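Local coordinates for outer protein YOPM (PDB 1G9U) that probably acts as a secreted leucine-rich-repeat effector of the plague bacterium that alters host cell physiology and promotes bacterial survival in host tissues, at residues E38-W43 and R64-L69; L76-L81 and E94-S99. One frame throughout, in Å; residues are numbered along the deposited sequence.

Contact 1: E38-W43 and R64-L69; sequences EYYNAW and RLRDCL. With HG (mercury (II) ion), chain M.
W43 and L65 make the tight half of this antiparallel helix pair. L65 CB lies over one face of the six-membered ring of the indole, toward its CE3–CZ3 edge, a CH-pi contact 3.5 Å from the ring centroid and 18° off the normal. L65 CD2 reaches the same ring at CZ2, 3.7 Å away, while Y39 O, one turn earlier in W43's own helix, lies over the opposite face. The indole is held between a backbone carbonyl of its own helix and the side chain of L65, and its NE1 is hydrogen-bonded to E88 O, which probably helps fix the ring's rotation. L69 fills the next step: with CG anti to the backbone N (chi1 -173°), it sends CD2 between the two aromatic residues, 3.7 Å from Y39 CB and 4.1 Å from W43 CH2. C68, which does not touch the other segment, carries a mercury ion on SG at 2.2 Å.

Toward solvent the packing changes character. R66, extended from CG to NE, lays its guanidinium across one face of the Y40 ring, the planes 30° apart. This off-centre cation-pi contact puts R66 CZ 4.4 Å from the ring centroid. R66 NH2 also comes to 3.0 Å from Y40 O, at too poor an angle for a hydrogen bond; that carbonyl accepts one from S44 OG. No hydrogen bond crosses between the segments, whose axes approach to 10.5 Å, so the N-terminal helical hairpin is joined here by apolar contact and ring faces, with a cation over an aromatic ring on its partly exposed side.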
ATOM      1  N   GLU A  38      30.131 -16.517 -46.195  1.00 23.48           N
ATOM      2  CA  GLU A  38      28.926 -17.336 -46.015  1.00 24.05           C
ATOM      3  C   GLU A  38      28.214 -16.978 -44.719  1.00 23.20           C
ATOM      4  O   GLU A  38      26.989 -16.886 -44.692  1.00 28.29           O
ATOM      5  CB  GLU A  38      29.267 -18.820 -46.045  1.00 30.13           C
ATOM      6  CG  GLU A  38      30.241 -19.075 -47.195  1.00 39.87           C
ATOM      7  CD  GLU A  38      30.519 -20.550 -47.346  1.00 43.89           C
ATOM      8  OE1 GLU A  38      29.537 -21.306 -47.476  1.00 62.35           O
ATOM      9  OE2 GLU A  38      31.710 -20.907 -47.304  1.00 71.68           O
ATOM     10  N   TYR A  39      28.976 -16.701 -43.666  1.00 19.15           N
ATOM     11  CA  TYR A  39      28.281 -16.288 -42.455  1.00 28.57           C
ATOM     12  C   TYR A  39      27.488 -14.995 -42.703  1.00 30.66           C
ATOM     13  O   TYR A  39      26.274 -15.004 -42.431  1.00 26.58           O
ATOM     14  CB  TYR A  39      29.263 -16.141 -41.266  1.00 29.49           C
ATOM     15  CG  TYR A  39      29.455 -17.502 -40.609  1.00 41.40           C
ATOM     16  CD1 TYR A  39      30.682 -18.157 -40.666  1.00 44.69           C
ATOM     17  CD2 TYR A  39      28.407 -18.136 -39.949  1.00 41.33           C
ATOM     18  CE1 TYR A  39      30.866 -19.396 -40.073  1.00 44.37           C
ATOM     19  CE2 TYR A  39      28.581 -19.381 -39.365  1.00 45.26           C
ATOM     20  CZ  TYR A  39      29.810 -20.007 -39.425  1.00 45.07           C
ATOM     21  OH  TYR A  39      29.991 -21.244 -38.852  1.00 41.05           O
ATOM     22  N   TYR A  40      28.223 -13.990 -43.183  1.00 25.39           N
ATOM     23  CA  TYR A  40      27.731 -12.642 -43.404  1.00 25.29           C
ATOM     24  C   TYR A  40      26.452 -12.649 -44.239  1.00 22.72           C
ATOM     25  O   TYR A  40      25.515 -11.891 -44.027  1.00 37.80           O
ATOM     26  CB  TYR A  40      28.708 -11.752 -44.121  1.00 27.20           C
ATOM     27  CG  TYR A  40      29.879 -11.233 -43.352  1.00 30.61           C
ATOM     28  CD1 TYR A  40      30.711 -10.348 -44.024  1.00 36.47           C
ATOM     29  CD2 TYR A  40      30.185 -11.566 -42.053  1.00 35.98           C
ATOM     30  CE1 TYR A  40      31.804  -9.821 -43.396  1.00 50.25           C
ATOM     31  CE2 TYR A  40      31.288 -11.016 -41.410  1.00 40.65           C
ATOM     32  CZ  TYR A  40      32.096 -10.135 -42.087  1.00 48.98           C
ATOM     33  OH  TYR A  40      33.229  -9.559 -41.550  1.00 48.01           O
ATOM     34  N   ASN A  41      26.488 -13.564 -45.193  1.00 17.81           N
ATOM     35  CA  ASN A  41      25.393 -13.634 -46.143  1.00 19.89           C
ATOM     36  C   ASN A  41      24.214 -14.320 -45.466  1.00 23.80           C
ATOM     37  O   ASN A  41      23.098 -13.814 -45.582  1.00 22.03           O
ATOM     38  CB  ASN A  41      25.915 -14.307 -47.412  1.00 18.99           C
ATOM     39  CG  ASN A  41      26.595 -13.355 -48.374  1.00 21.42           C
ATOM     40  OD1 ASN A  41      26.861 -13.657 -49.550  1.00 25.60           O
ATOM     41  ND2 ASN A  41      26.895 -12.128 -47.980  1.00 13.63           N
ATOM     42  N   ALA A  42      24.439 -15.444 -44.799  1.00 19.35           N
ATOM     43  CA  ALA A  42      23.407 -16.136 -44.057  1.00 19.21           C
ATOM     44  C   ALA A  42      22.787 -15.134 -43.085  1.00 24.16           C
ATOM     45  O   ALA A  42      21.577 -15.035 -42.891  1.00 26.15           O
ATOM     46  CB  ALA A  42      23.949 -17.303 -43.232  1.00 11.10           C
ATOM     47  N   TRP A  43      23.659 -14.351 -42.455  1.00 16.61           N
ATOM     48  CA  TRP A  43      23.068 -13.344 -41.550  1.00 23.67           C
ATOM     49  C   TRP A  43      22.280 -12.266 -42.262  1.00 31.33           C
ATOM     50  O   TRP A  43      21.233 -11.761 -41.786  1.00 30.16           O
ATOM     51  CB  TRP A  43      24.223 -12.780 -40.701  1.00 20.64           C
ATOM     52  CG  TRP A  43      24.756 -13.925 -39.864  1.00 22.62           C
ATOM     53  CD1 TRP A  43      24.111 -15.096 -39.572  1.00 19.97           C
ATOM     54  CD2 TRP A  43      26.025 -13.990 -39.237  1.00 16.37           C
ATOM     55  NE1 TRP A  43      24.909 -15.885 -38.792  1.00 15.97           N
ATOM     56  CE2 TRP A  43      26.083 -15.230 -38.570  1.00 16.26           C
ATOM     57  CE3 TRP A  43      27.103 -13.101 -39.180  1.00 23.51           C
ATOM     58  CZ2 TRP A  43      27.212 -15.603 -37.839  1.00 30.20           C
ATOM     59  CZ3 TRP A  43      28.236 -13.479 -38.448  1.00 29.17           C
ATOM     60  CH2 TRP A  43      28.276 -14.718 -37.796  1.00 29.33           C
ATOM     61  N   ARG A  64      26.170  -7.384 -34.329  1.00 34.53           N
ATOM     62  CA  ARG A  64      26.905  -8.032 -33.236  1.00 27.55           C
ATOM     63  C   ARG A  64      27.517  -9.340 -33.680  1.00 18.21           C
ATOM     64  O   ARG A  64      28.637  -9.640 -33.307  1.00 19.32           O
ATOM     65  CB  ARG A  64      26.028  -8.271 -32.005  1.00 32.16           C
ATOM     66  CG  ARG A  64      25.449  -6.991 -31.432  1.00 28.47           C
ATOM     67  CD  ARG A  64      24.924  -7.095 -30.025  1.00 44.15           C
ATOM     68  NE  ARG A  64      24.545  -5.788 -29.508  1.00 54.68           N
ATOM     69  CZ  ARG A  64      23.647  -5.512 -28.583  1.00 57.38           C
ATOM     70  NH1 ARG A  64      22.945  -6.435 -27.948  1.00 56.99           N
ATOM     71  NH2 ARG A  64      23.467  -4.231 -28.280  1.00 72.69           N
ATOM     72  N   LEU A  65      26.790 -10.075 -34.505  1.00 21.98           N
ATOM     73  CA  LEU A  65      27.373 -11.298 -35.044  1.00 22.76           C
ATOM     74  C   LEU A  65      28.625 -10.941 -35.841  1.00 32.47           C
ATOM     75  O   LEU A  65      29.639 -11.631 -35.704  1.00 26.21           O
ATOM     76  CB  LEU A  65      26.393 -12.032 -35.951  1.00 17.35           C
ATOM     77  CG  LEU A  65      25.205 -12.648 -35.210  1.00 20.10           C
ATOM     78  CD1 LEU A  65      23.920 -12.575 -36.008  1.00 15.70           C
ATOM     79  CD2 LEU A  65      25.552 -14.095 -34.889  1.00 15.80           C
ATOM     80  N   ARG A  66      28.520  -9.865 -36.630  1.00 37.51           N
ATOM     81  CA  ARG A  66      29.648  -9.522 -37.493  1.00 43.23           C
ATOM     82  C   ARG A  66      30.897  -9.182 -36.696  1.00 38.81           C
ATOM     83  O   ARG A  66      31.967  -9.753 -36.895  1.00 33.70           O
ATOM     84  CB  ARG A  66      29.360  -8.364 -38.443  1.00 49.55           C
ATOM     85  CG  ARG A  66      28.145  -8.560 -39.315  1.00 57.08           C
ATOM     86  CD  ARG A  66      28.091  -7.535 -40.457  1.00 66.00           C
ATOM     87  NE  ARG A  66      27.339  -8.137 -41.517  1.00 78.39           N
ATOM     88  CZ  ARG A  66      27.226  -8.462 -42.773  1.00 75.35           C
ATOM     89  NH1 ARG A  66      28.143  -8.157 -43.687  1.00 42.95           N
ATOM     90  NH2 ARG A  66      26.114  -9.133 -43.143  1.00 40.17           N
ATOM     91  N   ASP A  67      30.708  -8.224 -35.793  1.00 36.71           N
ATOM     92  CA  ASP A  67      31.878  -7.828 -35.024  1.00 41.98           C
ATOM     93  C   ASP A  67      32.322  -9.018 -34.200  1.00 40.86           C
ATOM     94  O   ASP A  67      33.504  -9.238 -33.957  1.00 33.20           O
ATOM     95  CB  ASP A  67      31.548  -6.631 -34.124  1.00 58.24           C
ATOM     96  CG  ASP A  67      31.763  -7.053 -32.676  1.00 72.84           C
ATOM     97  OD1 ASP A  67      30.869  -7.768 -32.161  1.00 94.84           O
ATOM     98  OD2 ASP A  67      32.840  -6.713 -32.152  1.00 91.62           O
ATOM     99  N   CYS A  68      31.321  -9.811 -33.756  1.00 38.77           N
ATOM    100  CA  CYS A  68      31.778 -10.946 -32.974  1.00 41.61           C
ATOM    101  C   CYS A  68      32.643 -11.897 -33.811  1.00 43.33           C
ATOM    102  O   CYS A  68      33.626 -12.381 -33.258  1.00 35.40           O
ATOM    103  CB  CYS A  68      30.653 -11.789 -32.359  1.00 45.69           C
ATOM    104  SG  CYS A  68      31.388 -13.169 -31.424  1.00 38.96           S
ATOM    105  N   LEU A  69      32.246 -12.188 -35.044  1.00 44.47           N
ATOM    106  CA  LEU A  69      32.991 -13.070 -35.927  1.00 36.28           C
ATOM    107  C   LEU A  69      34.282 -12.347 -36.321  1.00 35.32           C
ATOM    108  O   LEU A  69      35.312 -12.985 -36.437  1.00 32.90           O
ATOM    109  CB  LEU A  69      32.313 -13.364 -37.262  1.00 32.50           C
ATOM    110  CG  LEU A  69      32.953 -14.412 -38.161  1.00 32.46           C
ATOM    111  CD1 LEU A  69      33.260 -15.691 -37.400  1.00 22.04           C
ATOM    112  CD2 LEU A  69      32.054 -14.781 -39.335  1.00 29.19           C
TER
HETATM  113 HG    HG M2003      32.608 -14.916 -32.138  1.00 47.55          HG

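Contact 2: L76-L81 and E94-S99; sequences LELNNL and ESLVAS
Four backbone hydrogen bonds join L76-L81 to E94-S99. L76 N gives to S95 O, and V97 N returns a bond to L76 O at 2.7 Å; L78 N then reaches V97 O, and beyond the paired strands N80 N closes the series on S99 O at 2.9 Å. Two CA-H...O contacts supplement them, E77 CA to V97 O and N79 CA to S99 O, the latter at 3.3 Å. The pairing is parallel, as expected where LRR 1 passes into LRR 2: each repeat adds one short strand to the concave side of the solenoid.

Apolar contacts lie on the face carrying L76 and L96. These leucines share one conformation, CG anti to the backbone N, and run side by side into the interior, L76 CD2 4.1 Å from L96 CD1. L78 CD1 approaches the same L96 methyl at 4.4 Å.

Polar side chains make the remaining contacts. A hydrogen bond from N79 ND2 to E77 OE2 is modelled, but the placement of these two side chains is doubtful in detail. S95 OG is bonded to E75, while N80 ND2 reaches across to E320 of a second subunit.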
ATOM      1  N   LEU A  76      29.110 -13.772 -27.491  1.00 30.15           N
ATOM      2  CA  LEU A  76      28.132 -13.098 -28.314  1.00 29.83           C
ATOM      3  C   LEU A  76      26.882 -12.747 -27.495  1.00 30.74           C
ATOM      4  O   LEU A  76      26.178 -13.598 -26.960  1.00 41.50           O
ATOM      5  CB  LEU A  76      27.762 -13.946 -29.529  1.00 26.17           C
ATOM      6  CG  LEU A  76      26.585 -13.441 -30.380  1.00 30.11           C
ATOM      7  CD1 LEU A  76      26.866 -12.104 -31.026  1.00 20.19           C
ATOM      8  CD2 LEU A  76      26.196 -14.545 -31.364  1.00 22.87           C
ATOM      9  N   GLU A  77      26.633 -11.457 -27.437  1.00 31.73           N
ATOM     10  CA  GLU A  77      25.565 -10.787 -26.744  1.00 31.63           C
ATOM     11  C   GLU A  77      24.453 -10.316 -27.665  1.00 37.12           C
ATOM     12  O   GLU A  77      24.487  -9.298 -28.361  1.00 33.54           O
ATOM     13  CB  GLU A  77      26.259  -9.664 -25.977  1.00 29.83           C
ATOM     14  CG  GLU A  77      25.612  -9.285 -24.656  1.00 50.26           C
ATOM     15  CD  GLU A  77      25.799  -7.782 -24.452  1.00 77.45           C
ATOM     16  OE1 GLU A  77      26.944  -7.388 -24.120  1.00 97.60           O
ATOM     17  OE2 GLU A  77      24.847  -6.991 -24.642  1.00104.25           O
ATOM     18  N   LEU A  78      23.321 -11.040 -27.681  1.00 32.04           N
ATOM     19  CA  LEU A  78      22.193 -10.570 -28.479  1.00 28.35           C
ATOM     20  C   LEU A  78      20.973 -10.315 -27.609  1.00 28.11           C
ATOM     21  O   LEU A  78      19.848 -10.690 -27.978  1.00 26.92           O
ATOM     22  CB  LEU A  78      21.775 -11.648 -29.475  1.00 26.88           C
ATOM     23  CG  LEU A  78      22.874 -12.147 -30.408  1.00 31.66           C
ATOM     24  CD1 LEU A  78      22.336 -13.410 -31.076  1.00 26.62           C
ATOM     25  CD2 LEU A  78      23.255 -11.039 -31.385  1.00 25.00           C
ATOM     26  N   ASN A  79      21.180  -9.734 -26.433  1.00 29.04           N
ATOM     27  CA  ASN A  79      20.043  -9.655 -25.515  1.00 32.40           C
ATOM     28  C   ASN A  79      19.009  -8.608 -25.919  1.00 27.78           C
ATOM     29  O   ASN A  79      19.351  -7.567 -26.468  1.00 31.18           O
ATOM     30  CB  ASN A  79      20.601  -9.446 -24.103  1.00 39.77           C
ATOM     31  CG  ASN A  79      22.056  -9.012 -24.228  1.00 60.27           C
ATOM     32  OD1 ASN A  79      22.939  -9.854 -24.065  1.00 92.22           O
ATOM     33  ND2 ASN A  79      22.280  -7.743 -24.546  1.00 82.54           N
ATOM     34  N   ASN A  80      17.725  -8.928 -25.681  1.00 20.79           N
ATOM     35  CA  ASN A  80      16.646  -7.985 -25.824  1.00 23.64           C
ATOM     36  C   ASN A  80      16.471  -7.286 -27.153  1.00 24.61           C
ATOM     37  O   ASN A  80      16.232  -6.077 -27.247  1.00 25.95           O
ATOM     38  CB  ASN A  80      16.965  -6.998 -24.661  1.00 32.89           C
ATOM     39  CG  ASN A  80      15.713  -6.251 -24.265  1.00 37.57           C
ATOM     40  OD1 ASN A  80      15.825  -5.127 -23.789  1.00 51.79           O
ATOM     41  ND2 ASN A  80      14.579  -6.905 -24.522  1.00 30.50           N
ATOM     42  N   LEU A  81      16.522  -8.033 -28.246  1.00 24.97           N
ATOM     43  CA  LEU A  81      16.397  -7.475 -29.591  1.00 27.76           C
ATOM     44  C   LEU A  81      15.159  -8.005 -30.292  1.00 26.08           C
ATOM     45  O   LEU A  81      14.929  -7.964 -31.499  1.00 36.28           O
ATOM     46  CB  LEU A  81      17.670  -7.807 -30.371  1.00 26.68           C
ATOM     47  CG  LEU A  81      18.966  -7.211 -29.800  1.00 31.23           C
ATOM     48  CD1 LEU A  81      20.200  -7.749 -30.525  1.00 17.40           C
ATOM     49  CD2 LEU A  81      18.955  -5.691 -29.910  1.00 32.82           C
ATOM     50  N   GLU A  94      32.211 -19.260 -26.970  1.00 28.20           N
ATOM     51  CA  GLU A  94      32.181 -20.018 -25.733  1.00 37.28           C
ATOM     52  C   GLU A  94      30.904 -19.747 -24.942  1.00 36.07           C
ATOM     53  O   GLU A  94      30.407 -20.655 -24.295  1.00 36.19           O
ATOM     54  CB  GLU A  94      33.390 -19.746 -24.850  1.00 48.93           C
ATOM     55  CG  GLU A  94      33.982 -21.108 -24.453  1.00 67.32           C
ATOM     56  CD  GLU A  94      35.431 -21.246 -24.895  1.00 73.24           C
ATOM     57  OE1 GLU A  94      36.145 -20.246 -24.650  1.00 51.68           O
ATOM     58  OE2 GLU A  94      35.771 -22.324 -25.430  1.00 86.90           O
ATOM     59  N   SER A  95      30.460 -18.526 -25.096  1.00 29.13           N
ATOM     60  CA  SER A  95      29.259 -18.025 -24.474  1.00 32.44           C
ATOM     61  C   SER A  95      28.318 -17.294 -25.433  1.00 31.22           C
ATOM     62  O   SER A  95      28.639 -16.366 -26.185  1.00 29.29           O
ATOM     63  CB  SER A  95      29.722 -17.091 -23.338  1.00 30.95           C
ATOM     64  OG  SER A  95      28.672 -16.296 -22.830  1.00 34.38           O
ATOM     65  N   LEU A  96      27.064 -17.707 -25.340  1.00 23.05           N
ATOM     66  CA  LEU A  96      25.940 -17.084 -26.009  1.00 30.99           C
ATOM     67  C   LEU A  96      25.026 -16.420 -24.971  1.00 35.37           C
ATOM     68  O   LEU A  96      24.463 -17.090 -24.106  1.00 34.70           O
ATOM     69  CB  LEU A  96      25.131 -18.101 -26.830  1.00 23.22           C
ATOM     70  CG  LEU A  96      23.845 -17.571 -27.459  1.00 19.22           C
ATOM     71  CD1 LEU A  96      24.076 -16.458 -28.476  1.00 11.01           C
ATOM     72  CD2 LEU A  96      23.131 -18.736 -28.122  1.00 10.22           C
ATOM     73  N   VAL A  97      24.880 -15.114 -25.069  1.00 31.08           N
ATOM     74  CA  VAL A  97      23.928 -14.337 -24.289  1.00 27.81           C
ATOM     75  C   VAL A  97      22.829 -13.884 -25.249  1.00 28.59           C
ATOM     76  O   VAL A  97      23.044 -12.912 -25.982  1.00 33.53           O
ATOM     77  CB  VAL A  97      24.617 -13.181 -23.541  1.00 27.47           C
ATOM     78  CG1 VAL A  97      23.693 -12.464 -22.563  1.00 20.50           C
ATOM     79  CG2 VAL A  97      25.767 -13.774 -22.720  1.00 17.76           C
ATOM     80  N   ALA A  98      21.688 -14.566 -25.259  1.00 22.05           N
ATOM     81  CA  ALA A  98      20.541 -14.253 -26.109  1.00 21.24           C
ATOM     82  C   ALA A  98      19.256 -14.184 -25.306  1.00 23.48           C
ATOM     83  O   ALA A  98      18.159 -14.664 -25.634  1.00 25.48           O
ATOM     84  CB  ALA A  98      20.392 -15.314 -27.216  1.00  7.76           C
ATOM     85  N   SER A  99      19.300 -13.593 -24.116  1.00 30.63           N
ATOM     86  CA  SER A  99      18.061 -13.619 -23.318  1.00 35.99           C
ATOM     87  C   SER A  99      17.158 -12.436 -23.608  1.00 35.18           C
ATOM     88  O   SER A  99      17.585 -11.409 -24.140  1.00 30.53           O
ATOM     89  CB  SER A  99      18.424 -13.708 -21.839  1.00 28.84           C
ATOM     90  OG  SER A  99      19.474 -12.809 -21.549  1.00 28.94           O
TER

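Overall arrangement
Contact 1 comes first along the chain and contact 2 follows in series, their centres about 14 Å apart. Helix 58-71 links them: it supplies one half of contact 1 and leads directly into strand 75-77, the first strand of the repeat array and half of contact 2. The two contacts also touch, with L65 CD2 packing on L76 CD2 at 3.6 Å and R64 NH1 probably hydrogen-bonded to E77 O at 3.3 Å. Helix 58-71 packs on the first strand while helix 36-48 meets the loop that follows it, consistent with an N-terminal cap on the leucine-rich-repeat solenoid. Of the two, contact 2 reaches the tetramer interface, through N80 and L81.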